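PDB 5DWA: type-2 restriction enzyme AgeI from Thalassobius gelatinovorus, which recognises the double-stranded DNA sequence 5'-ACCGGT-3' and cleaves it after the first A, leaving fragments with terminal 5'-phosphates. Local coordinates for residues Leu11-Met16 and Gly207-Arg212; Leu35-Lys40 and Glu78-Asp83; Tyr227-Gly232 and Ala249-Gly254; Phe238-Arg243 and Ser260-Gln265. All coordinates share one frame; numbering follows the deposited sequence. Where two conformers were deposited one is given.

Overall arrangement
The four contacts illustrate how the chemistry of a contact follows its place in a fold. Interaction 1 is largely buried and apolar, setting the two-stranded N-terminal sheet against the loop 207-212. Interaction 2, at the surface, is polar: an asparagine and a lysine join two helix ends beside bound DNA. Interaction 3, also at the surface, ties the last turn of helix 223-230 to the loop 249-254 through a serine. Interaction 4, partly buried, combines a backbone bond with an aromatic pair at the edge of the six-stranded sheet. Interactions 1 and 4 touch, N211 O lying 3.0 Å from N241 ND2, whereas the centres of interactions 2 and 3 are about 42 Å apart.

Interaction 1 of 4, residues Leu11-Met16 and Gly207-Arg212; sequences LVAHVM and GDLVNR
V15 and L209 make the main meeting between strand 11-16 and the loop 207-212, their side chains crossing at about a right angle. The CG2 methyl of V15 lies 3.9 Å from L209 CB and also reaches the carbonyl oxygen of L209. It is turned there by a first torsion of 67°, which sets CG2 anti to the backbone N and leaves CG1 between the N and the carbonyl carbon. Further out, the leucine sends one branch back along the strand: L209 CD1 touches A13 CB at 3.8 Å and lies equally close to the carbonyl oxygen of H14. No hydrogen bond crosses between the segments, which meet through aliphatic carbons and carbonyl oxygens. Strand 11-16 pairs antiparallel with strand 2-8 in a two-stranded sheet, and A13 and V15 face the loop from it; L3 and L5 of the partner strand add to the same apolar patch, touching V15 and L209 respectively. The loop itself is shaped by D208. Its OD1 accepts from V210 N at 3.1 Å, closing an Asx turn around L209, with the donor standing well above the carboxylate plane. R212 then grips the carboxylate end-on in a salt bridge. NH1 donates to OD1 of D208 at 2.9 Å and NH2 to OD2 of D208 at the same length, each on the syn lone pair, so two bonds fix the rotation of the acid and OD1 serves two donors. One face of the guanidinium group rests against V210 CB. Deeper in the fold, the amide of N211 bonds with K200, S64 and D65.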
# COMPACT_ATOMS: atom_id res chain seq x y z
N LEU A 11 6.56 -18.72 -21.72
CA LEU A 11 6.17 -19.30 -20.44
C LEU A 11 4.66 -19.45 -20.35
O LEU A 11 3.93 -18.47 -20.49
CB LEU A 11 6.67 -18.45 -19.27
CG LEU A 11 8.15 -18.39 -18.92
CD1 LEU A 11 8.42 -17.24 -17.96
CD2 LEU A 11 8.60 -19.71 -18.31
N VAL A 12 4.20 -20.67 -20.12
CA VAL A 12 2.78 -20.94 -19.93
C VAL A 12 2.57 -21.60 -18.58
O VAL A 12 3.38 -22.43 -18.16
CB VAL A 12 2.23 -21.86 -21.04
CG1 VAL A 12 0.70 -21.90 -20.99
CG2 VAL A 12 2.71 -21.39 -22.41
N ALA A 13 1.50 -21.25 -17.89
CA ALA A 13 1.14 -22.02 -16.71
C ALA A 13 -0.33 -22.38 -16.78
O ALA A 13 -1.07 -21.90 -17.63
CB ALA A 13 1.45 -21.26 -15.45
N HIS A 14 -0.75 -23.26 -15.87
CA HIS A 14 -2.09 -23.78 -15.88
C HIS A 14 -2.67 -23.67 -14.49
O HIS A 14 -1.95 -23.74 -13.50
CB HIS A 14 -2.11 -25.24 -16.36
CG HIS A 14 -1.39 -25.44 -17.66
ND1 HIS A 14 -2.00 -25.24 -18.88
CD2 HIS A 14 -0.11 -25.79 -17.92
CE1 HIS A 14 -1.12 -25.48 -19.84
NE2 HIS A 14 0.03 -25.81 -19.29
N VAL A 15 -3.98 -23.48 -14.44
CA VAL A 15 -4.69 -23.51 -13.17
C VAL A 15 -6.10 -23.97 -13.49
O VAL A 15 -6.63 -23.68 -14.57
CB VAL A 15 -4.68 -22.13 -12.46
CG1 VAL A 15 -5.49 -21.11 -13.24
CG2 VAL A 15 -5.21 -22.25 -11.03
N MET A 16 -6.72 -24.71 -12.58
CA MET A 16 -8.08 -25.18 -12.81
C MET A 16 -9.10 -24.13 -12.39
O MET A 16 -9.03 -23.58 -11.29
CB MET A 16 -8.34 -26.49 -12.07
CG MET A 16 -7.46 -27.64 -12.55
SD MET A 16 -7.66 -27.99 -14.31
CE MET A 16 -9.40 -28.42 -14.35
N GLY A 207 4.46 -20.54 -6.21
CA GLY A 207 3.34 -21.35 -5.75
C GLY A 207 2.63 -22.03 -6.90
O GLY A 207 3.18 -22.16 -8.00
N ASP A 208 1.40 -22.47 -6.64
CA ASP A 208 0.65 -23.29 -7.59
C ASP A 208 -0.57 -22.58 -8.19
O ASP A 208 -1.46 -23.24 -8.74
CB ASP A 208 0.21 -24.60 -6.92
CG ASP A 208 -0.79 -24.38 -5.79
OD1 ASP A 208 -1.15 -23.22 -5.48
OD2 ASP A 208 -1.22 -25.39 -5.19
N LEU A 209 -0.61 -21.26 -8.07
CA LEU A 209 -1.67 -20.41 -8.64
C LEU A 209 -3.07 -20.61 -8.07
O LEU A 209 -4.01 -19.95 -8.50
CB LEU A 209 -1.75 -20.59 -10.16
CG LEU A 209 -0.79 -19.75 -11.02
CD1 LEU A 209 -0.73 -20.32 -12.43
CD2 LEU A 209 -1.20 -18.28 -11.04
N VAL A 210 -3.22 -21.50 -7.10
CA VAL A 210 -4.52 -21.69 -6.48
C VAL A 210 -4.82 -20.49 -5.58
O VAL A 210 -4.02 -20.12 -4.73
CB VAL A 210 -4.60 -23.01 -5.69
CG1 VAL A 210 -5.98 -23.19 -5.08
CG2 VAL A 210 -4.27 -24.18 -6.62
N ASN A 211 -5.98 -19.89 -5.79
CA ASN A 211 -6.35 -18.64 -5.14
C ASN A 211 -6.94 -18.86 -3.75
O ASN A 211 -8.16 -18.84 -3.57
CB ASN A 211 -7.30 -17.91 -6.08
CG ASN A 211 -7.85 -16.62 -5.51
OD1 ASN A 211 -7.23 -15.99 -4.65
ND2 ASN A 211 -9.01 -16.22 -5.99
N ARG A 212 -6.06 -19.06 -2.78
CA ARG A 212 -6.48 -19.46 -1.44
C ARG A 212 -6.78 -18.27 -0.54
O ARG A 212 -7.30 -18.45 0.56
CB ARG A 212 -5.40 -20.34 -0.80
CG ARG A 212 -5.16 -21.62 -1.57
CD ARG A 212 -4.23 -22.56 -0.83
NE ARG A 212 -4.12 -23.82 -1.56
CZ ARG A 212 -3.26 -24.03 -2.55
NH1 ARG A 212 -2.41 -23.08 -2.92
NH2 ARG A 212 -3.25 -25.20 -3.18

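Interaction 2 of 4, residues Leu35-Lys40 and Glu78-Asp83; sequences LVNKPK and EKIGTD. With nucleotides of chain D.
K79 passes obliquely over V36 and ends on its carbonyl oxygen. Its CB lies 4.1 Å from V36 CG1, and CD comes closer, 3.7 Å from the same methyl, while also passing N37 OD1. With CG anti to the backbone N (chi1 -168°), a bend at the second torsion (70°) turns the rest of the chain toward the end of helix 22-36. CE lies 3.9 Å both from V36 O and from OP1 of DC10 in chain D. NZ then donates to V36 O at 3.0 Å, approaching nearly along the C=O axis; weak bonds to S43 and Y75 share this ammonium group, whose charge probably also favours the nearby phosphate. The contact thus joins the end of helix 22-36 to the loop between helices 63-78 and 84-109, a loop that runs on to the DNA backbone. N37 bridges to the same loop with both ends of its amide. ND2 gives a nearly straight bond to E78 O (167° at the hydrogen), standing above that carbonyl's plane, while OD1 accepts from I80 N at 2.8 Å. These two bonds fix the amide's rotation, and the I80 and N37 side chains cross at about a right angle. Further along, D83 N donates to OP1 of DT9 in chain D at 2.8 Å; D83 OD2 meanwhile N-caps helix 84-109 by accepting from Q86 N.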
# COMPACT_ATOMS: atom_id res chain seq x y z
N LEU A 35 -14.60 -3.99 -24.06
CA LEU A 35 -14.78 -2.90 -23.11
C LEU A 35 -13.45 -2.37 -22.59
O LEU A 35 -13.39 -1.24 -22.08
CB LEU A 35 -15.63 -3.36 -21.92
CG LEU A 35 -17.02 -3.92 -22.23
CD1 LEU A 35 -17.74 -4.28 -20.93
CD2 LEU A 35 -17.84 -2.93 -23.05
N VAL A 36 -12.40 -3.18 -22.69
CA VAL A 36 -11.12 -2.88 -22.05
C VAL A 36 -10.52 -1.58 -22.58
O VAL A 36 -9.97 -0.78 -21.82
CB VAL A 36 -10.12 -4.04 -22.24
CG1 VAL A 36 -8.73 -3.67 -21.72
CG2 VAL A 36 -10.62 -5.29 -21.53
N ASN A 37 -10.65 -1.36 -23.88
CA ASN A 37 -10.11 -0.17 -24.52
C ASN A 37 -11.19 0.67 -25.18
O ASN A 37 -10.89 1.49 -26.05
CB ASN A 37 -9.06 -0.56 -25.57
CG ASN A 37 -7.93 -1.40 -24.99
OD1 ASN A 37 -7.10 -0.89 -24.23
ND2 ASN A 37 -7.89 -2.67 -25.34
N LYS A 38 -12.44 0.49 -24.76
CA LYS A 38 -13.56 1.18 -25.38
C LYS A 38 -13.52 2.66 -25.06
O LYS A 38 -13.43 3.05 -23.89
CB LYS A 38 -14.90 0.59 -24.91
CG LYS A 38 -16.12 1.16 -25.63
CD LYS A 38 -17.39 0.48 -25.16
CE LYS A 38 -18.60 0.91 -25.97
NZ LYS A 38 -19.78 0.07 -25.64
N PRO A 39 -13.57 3.51 -26.09
CA PRO A 39 -13.57 4.95 -25.84
C PRO A 39 -14.70 5.41 -24.91
O PRO A 39 -15.83 4.89 -24.99
CB PRO A 39 -13.74 5.54 -27.24
CG PRO A 39 -13.08 4.54 -28.13
CD PRO A 39 -13.41 3.20 -27.53
N LYS A 40 -14.38 6.37 -24.03
CA LYS A 40 -15.32 6.99 -23.09
C LYS A 40 -15.84 6.06 -22.00
O LYS A 40 -16.72 6.43 -21.23
CB LYS A 40 -16.53 7.59 -23.83
CG LYS A 40 -16.18 8.56 -24.94
CD LYS A 40 -17.37 8.71 -25.86
CE LYS A 40 -17.17 9.83 -26.86
NZ LYS A 40 -17.03 9.33 -28.26
N GLU A 78 -5.06 -7.54 -22.86
CA GLU A 78 -5.73 -6.72 -23.86
C GLU A 78 -5.52 -5.22 -23.77
O GLU A 78 -5.70 -4.50 -24.75
CB GLU A 78 -7.23 -7.02 -23.82
CG GLU A 78 -7.57 -8.45 -24.16
CD GLU A 78 -7.40 -8.74 -25.65
OE1 GLU A 78 -7.45 -7.78 -26.44
OE2 GLU A 78 -7.23 -9.92 -26.01
N LYS A 79 -5.14 -4.71 -22.59
CA LYS A 79 -5.04 -3.27 -22.42
C LYS A 79 -3.98 -2.64 -23.33
O LYS A 79 -2.83 -3.06 -23.34
CB LYS A 79 -4.74 -2.93 -20.95
CG LYS A 79 -4.90 -1.46 -20.61
CD LYS A 79 -6.37 -1.05 -20.65
CE LYS A 79 -6.60 0.40 -20.25
NZ LYS A 79 -8.05 0.66 -20.01
N ILE A 80 -4.38 -1.63 -24.09
CA ILE A 80 -3.49 -0.97 -25.04
C ILE A 80 -3.13 0.45 -24.62
O ILE A 80 -3.96 1.18 -24.07
CB ILE A 80 -4.12 -0.93 -26.46
CG1 ILE A 80 -4.46 -2.35 -26.93
CG2 ILE A 80 -3.19 -0.26 -27.46
CD1 ILE A 80 -3.27 -3.28 -26.95
N GLY A 81 -1.87 0.84 -24.84
CA GLY A 81 -1.48 2.23 -24.75
C GLY A 81 -1.12 2.73 -23.36
O GLY A 81 -0.93 3.92 -23.15
N THR A 82 -1.04 1.80 -22.42
CA THR A 82 -0.77 2.14 -21.03
C THR A 82 -0.33 0.86 -20.32
O THR A 82 -0.70 -0.23 -20.74
CB THR A 82 -2.02 2.78 -20.36
OG1 THR A 82 -1.65 3.40 -19.12
CG2 THR A 82 -3.12 1.76 -20.13
N ASP A 83 0.47 0.99 -19.27
CA ASP A 83 1.00 -0.20 -18.60
C ASP A 83 -0.14 -1.04 -18.04
O ASP A 83 -0.88 -0.56 -17.19
CB ASP A 83 1.96 0.16 -17.47
CG ASP A 83 2.55 -1.07 -16.83
OD1 ASP A 83 3.36 -1.75 -17.49
OD2 ASP A 83 2.18 -1.37 -15.68
P DT D 9 1.76 4.26 -17.35
OP1 DT D 9 1.72 3.33 -18.48
OP2 DT D 9 2.27 5.64 -17.53
O5' DT D 9 0.32 4.39 -16.68
C5' DT D 9 -0.35 3.21 -16.24
C4' DT D 9 -1.53 3.57 -15.37
O4' DT D 9 -1.07 4.29 -14.21
C3' DT D 9 -2.56 4.46 -16.05
O3' DT D 9 -3.78 3.73 -16.17
C2' DT D 9 -2.68 5.69 -15.13
C1' DT D 9 -2.09 5.18 -13.82
N1 DT D 9 -1.46 6.18 -12.94
C2 DT D 9 -1.94 6.34 -11.67
O2 DT D 9 -2.93 5.77 -11.25
N3 DT D 9 -1.24 7.23 -10.89
C4 DT D 9 -0.11 7.93 -11.26
O4 DT D 9 0.46 8.69 -10.49
C5 DT D 9 0.36 7.71 -12.60
C7 DT D 9 1.57 8.43 -13.11
C6 DT D 9 -0.32 6.84 -13.37
P DC D 10 -4.91 4.14 -17.25
OP1 DC D 10 -5.69 2.91 -17.47
OP2 DC D 10 -4.27 4.81 -18.40
O5' DC D 10 -5.78 5.21 -16.50
C5' DC D 10 -6.66 4.79 -15.48
C4' DC D 10 -7.30 5.98 -14.82
O4' DC D 10 -6.32 6.68 -14.03
C3' DC D 10 -7.86 7.02 -15.80
O3' DC D 10 -9.07 7.51 -15.30
C2' DC D 10 -6.79 8.10 -15.78
C1' DC D 10 -6.44 8.05 -14.31
N1 DC D 10 -5.17 8.71 -13.93
C2 DC D 10 -4.98 9.04 -12.59
O2 DC D 10 -5.89 8.80 -11.79
N3 DC D 10 -3.82 9.62 -12.22
C4 DC D 10 -2.88 9.85 -13.13
N4 DC D 10 -1.75 10.44 -12.71
C5 DC D 10 -3.05 9.51 -14.50
C6 DC D 10 -4.20 8.94 -14.86

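Interaction 3 of 4, residues Tyr227-Gly232 and Ala249-Gly254; sequences YIEGHG and ATTPSG
The C-terminal part of helix 223-230 includes a wider, pi-type turn at 227-230, and backbone carbonyls of this turn are met by the loop that leads from strand 236-239 toward strand 257-259. S253 does most of the work. Its hydroxyl donates to I228 O at 2.8 Å, lying in the carbonyl plane on a lone pair, and its own backbone N donates to E229 O at 2.9 Å. A first torsion of 70° places OG between the backbone N and the carbonyl carbon, so that the hydroxyl and the amide of one residue can serve successive carbonyls of the helix. The same OG accepts from R255 N further along the loop. S253 CB lies 3.5 Å from G232 N. That glycine has positive phi, and a side chain on it would run into S253 CB. P252 brings its ring beside the helix, with CD 3.3 Å from E229 O. T251 crosses the side chain of E229 at about a right angle, its CG2 methyl 3.9 Å from E229 CG, while its hydroxyl turns to R255 O. The carboxylate of E229 is held outside the contact, by a salt bridge to R225 and a hydrogen bond from S247. Replacing S253 with alanine is likely to take from I228 O its short hydroxyl bond, leaving the weak one from G232 N, and to deprive R255 N of its hydroxyl acceptor. With two donors of one serine taking up the successive carbonyl oxygens of I228 and E229, the loop is held to the last helical turn largely by polar bonds.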
# COMPACT_ATOMS: atom_id res chain seq x y z
N TYR A 227 -7.20 -9.66 13.09
CA TYR A 227 -7.77 -8.31 13.10
C TYR A 227 -9.28 -8.37 13.33
O TYR A 227 -9.85 -7.59 14.09
CB TYR A 227 -7.51 -7.57 11.78
CG TYR A 227 -6.06 -7.29 11.43
CD1 TYR A 227 -5.08 -7.16 12.41
CD2 TYR A 227 -5.68 -7.15 10.10
CE1 TYR A 227 -3.76 -6.90 12.07
CE2 TYR A 227 -4.36 -6.90 9.75
CZ TYR A 227 -3.41 -6.77 10.74
OH TYR A 227 -2.10 -6.52 10.40
N ILE A 228 -9.92 -9.31 12.63
CA ILE A 228 -11.36 -9.46 12.65
C ILE A 228 -11.88 -10.25 13.85
O ILE A 228 -12.67 -9.75 14.65
CB ILE A 228 -11.85 -10.14 11.36
CG1 ILE A 228 -11.47 -9.29 10.15
CG2 ILE A 228 -13.35 -10.39 11.40
CD1 ILE A 228 -11.31 -10.09 8.86
N GLU A 229 -11.42 -11.49 13.97
CA GLU A 229 -11.94 -12.40 14.97
C GLU A 229 -11.37 -12.13 16.36
O GLU A 229 -12.02 -12.41 17.37
CB GLU A 229 -11.65 -13.85 14.57
CG GLU A 229 -12.31 -14.26 13.25
CD GLU A 229 -12.10 -15.72 12.91
OE1 GLU A 229 -11.27 -16.37 13.58
OE2 GLU A 229 -12.76 -16.21 11.99
N GLY A 230 -10.16 -11.58 16.42
CA GLY A 230 -9.52 -11.34 17.70
C GLY A 230 -9.73 -9.92 18.19
O GLY A 230 -10.26 -9.71 19.28
N HIS A 231 -9.31 -8.95 17.38
CA HIS A 231 -9.36 -7.55 17.77
C HIS A 231 -10.72 -6.89 17.52
O HIS A 231 -11.02 -5.84 18.09
CB HIS A 231 -8.27 -6.77 17.04
CG HIS A 231 -6.88 -7.19 17.39
ND1 HIS A 231 -5.78 -6.85 16.63
CD2 HIS A 231 -6.40 -7.94 18.42
CE1 HIS A 231 -4.69 -7.36 17.17
NE2 HIS A 231 -5.04 -8.03 18.26
N GLY A 232 -11.53 -7.49 16.65
CA GLY A 232 -12.83 -6.94 16.32
C GLY A 232 -12.76 -5.62 15.58
O GLY A 232 -13.54 -4.70 15.86
N ALA A 249 -18.61 -20.64 15.05
CA ALA A 249 -19.85 -20.08 15.60
C ALA A 249 -19.57 -18.94 16.58
O ALA A 249 -20.35 -17.99 16.67
CB ALA A 249 -20.66 -21.16 16.27
N THR A 250 -18.46 -19.03 17.30
CA THR A 250 -18.07 -17.98 18.22
C THR A 250 -16.65 -17.51 17.93
O THR A 250 -15.78 -18.31 17.58
CB THR A 250 -18.15 -18.43 19.69
OG1 THR A 250 -17.13 -19.40 19.95
CG2 THR A 250 -19.52 -19.04 19.99
N THR A 251 -16.43 -16.21 18.07
CA THR A 251 -15.10 -15.64 17.98
C THR A 251 -14.87 -14.80 19.23
O THR A 251 -15.84 -14.34 19.84
CB THR A 251 -14.92 -14.78 16.71
OG1 THR A 251 -15.76 -13.63 16.79
CG2 THR A 251 -15.27 -15.58 15.46
N PRO A 252 -13.60 -14.61 19.63
CA PRO A 252 -13.30 -13.81 20.82
C PRO A 252 -13.88 -12.40 20.75
O PRO A 252 -14.36 -11.88 21.76
CB PRO A 252 -11.77 -13.77 20.82
CG PRO A 252 -11.36 -15.03 20.14
CD PRO A 252 -12.40 -15.25 19.07
N SER A 253 -13.86 -11.79 19.57
CA SER A 253 -14.37 -10.44 19.41
C SER A 253 -15.88 -10.38 19.18
O SER A 253 -16.49 -9.33 19.34
CB SER A 253 -13.66 -9.74 18.25
OG SER A 253 -14.07 -10.31 17.02
N GLY A 254 -16.46 -11.51 18.77
CA GLY A 254 -17.87 -11.55 18.42
C GLY A 254 -18.12 -11.14 16.97
O GLY A 254 -19.25 -11.13 16.50

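Interaction 4 of 4, residues Phe238-Arg243 and Ser260-Gln265; sequences FSYNLR and SGFSGQ
Strand 236-239 offers its last carbonyl to the segment that follows strand 257-259, S260 N donating to S239 O at 3.1 Å almost in line with the C=O. The bond extends the parallel pairing of strands 236-239 and 257-259 at one edge of the six-stranded mixed sheet of this PD-(D/E)XK nuclease. Beside it, Y240 CA makes a CA-H...O contact of 3.3 Å with S260 O. The tyrosine ring then takes F262 in a T-shaped stack: the phenylalanine points its edge at the tyrosine's face, with the planes at 86° and centroids 5.3 Å apart. F262 CD1 stands over the centre of that face, brought there with CG anti to the backbone N (chi1 -170°). At the rim of the tyrosine, G261 O lies near the ring plane, 3.4 Å from Y240 CD2. The phenol end bonds to Y104 of helix 84-109. A leucine replacing Y240 would probably leave the F262 edge without its aromatic face and the Y104 hydroxyl without this partner. L242 adds a methyl, CD2, over the S260 peptide. A water donates to both S239 O and S260 OG, 3.0 Å from each.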
# COMPACT_ATOMS: atom_id res chain seq x y z
N PHE A 238 -17.19 -9.95 4.83
CA PHE A 238 -17.81 -10.79 3.82
C PHE A 238 -16.81 -11.04 2.72
O PHE A 238 -16.31 -10.11 2.12
CB PHE A 238 -19.07 -10.11 3.27
CG PHE A 238 -20.14 -9.96 4.31
CD1 PHE A 238 -20.13 -8.87 5.17
CD2 PHE A 238 -21.13 -10.92 4.45
CE1 PHE A 238 -21.10 -8.74 6.14
CE2 PHE A 238 -22.09 -10.79 5.43
CZ PHE A 238 -22.08 -9.70 6.27
N SER A 239 -16.49 -12.32 2.51
CA SER A 239 -15.56 -12.70 1.47
C SER A 239 -16.29 -13.40 0.35
O SER A 239 -17.22 -14.18 0.59
CB SER A 239 -14.46 -13.60 2.02
OG SER A 239 -13.66 -14.10 0.95
N TYR A 240 -15.86 -13.14 -0.88
CA TYR A 240 -16.45 -13.78 -2.04
C TYR A 240 -15.45 -14.71 -2.70
O TYR A 240 -15.56 -15.05 -3.87
CB TYR A 240 -16.98 -12.73 -3.02
CG TYR A 240 -18.00 -11.85 -2.35
CD1 TYR A 240 -17.65 -10.60 -1.83
CD2 TYR A 240 -19.31 -12.29 -2.17
CE1 TYR A 240 -18.59 -9.80 -1.18
CE2 TYR A 240 -20.25 -11.50 -1.53
CZ TYR A 240 -19.87 -10.26 -1.04
OH TYR A 240 -20.80 -9.47 -0.38
N ASN A 241 -14.45 -15.11 -1.91
CA ASN A 241 -13.60 -16.22 -2.30
C ASN A 241 -14.17 -17.47 -1.64
O ASN A 241 -14.13 -17.58 -0.42
CB ASN A 241 -12.16 -15.99 -1.85
CG ASN A 241 -11.19 -17.02 -2.40
OD1 ASN A 241 -11.58 -18.15 -2.70
ND2 ASN A 241 -9.93 -16.63 -2.56
N LEU A 242 -14.69 -18.40 -2.44
CA LEU A 242 -15.29 -19.61 -1.88
C LEU A 242 -14.29 -20.44 -1.06
O LEU A 242 -14.70 -21.30 -0.28
CB LEU A 242 -15.89 -20.47 -2.99
CG LEU A 242 -16.98 -19.79 -3.82
CD1 LEU A 242 -17.57 -20.77 -4.84
CD2 LEU A 242 -18.05 -19.20 -2.92
N ARG A 243 -12.99 -20.19 -1.22
CA ARG A 243 -11.96 -20.88 -0.43
C ARG A 243 -11.68 -20.26 0.94
O ARG A 243 -11.01 -20.87 1.77
CB ARG A 243 -10.65 -20.96 -1.21
CG ARG A 243 -10.75 -21.81 -2.45
CD ARG A 243 -9.38 -22.09 -3.03
NE ARG A 243 -9.54 -22.58 -4.39
CZ ARG A 243 -9.78 -21.79 -5.43
NH1 ARG A 243 -9.88 -20.47 -5.27
NH2 ARG A 243 -9.94 -22.31 -6.64
N SER A 260 -19.48 -16.28 0.72
CA SER A 260 -20.57 -16.59 -0.21
C SER A 260 -20.17 -16.38 -1.65
O SER A 260 -19.12 -15.80 -1.94
CB SER A 260 -21.80 -15.73 0.10
OG SER A 260 -21.66 -14.41 -0.40
N GLY A 261 -21.03 -16.86 -2.55
CA GLY A 261 -20.93 -16.50 -3.95
C GLY A 261 -21.37 -15.05 -4.11
O GLY A 261 -21.82 -14.42 -3.15
N PHE A 262 -21.24 -14.51 -5.31
CA PHE A 262 -21.50 -13.09 -5.52
C PHE A 262 -22.85 -12.84 -6.16
O PHE A 262 -23.62 -12.01 -5.69
CB PHE A 262 -20.38 -12.48 -6.37
CG PHE A 262 -20.44 -10.98 -6.45
CD1 PHE A 262 -20.03 -10.20 -5.37
CD2 PHE A 262 -20.87 -10.35 -7.60
CE1 PHE A 262 -20.07 -8.82 -5.44
CE2 PHE A 262 -20.91 -8.96 -7.68
CZ PHE A 262 -20.51 -8.20 -6.60
N SER A 263 -23.15 -13.56 -7.23
CA SER A 263 -24.43 -13.41 -7.91
C SER A 263 -25.56 -14.00 -7.08
O SER A 263 -25.34 -14.90 -6.27
CB SER A 263 -24.38 -14.07 -9.28
OG SER A 263 -24.26 -15.47 -9.15
N GLY A 264 -26.77 -13.49 -7.30
CA GLY A 264 -27.94 -13.96 -6.58
C GLY A 264 -28.87 -12.82 -6.20
O GLY A 264 -28.76 -11.71 -6.71
N GLN A 265 -29.80 -13.11 -5.29
CA GLN A 265 -30.68 -12.09 -4.72
C GLN A 265 -30.26 -11.79 -3.28
O GLN A 265 -29.24 -11.15 -3.05
CB GLN A 265 -32.14 -12.55 -4.76
CG GLN A 265 -32.75 -12.51 -6.15
CD GLN A 265 -32.89 -11.10 -6.68
OE1 GLN A 265 -33.66 -10.30 -6.15
NE2 GLN A 265 -32.15 -10.78 -7.74
O HOH W 1 -19.86 -13.22 1.63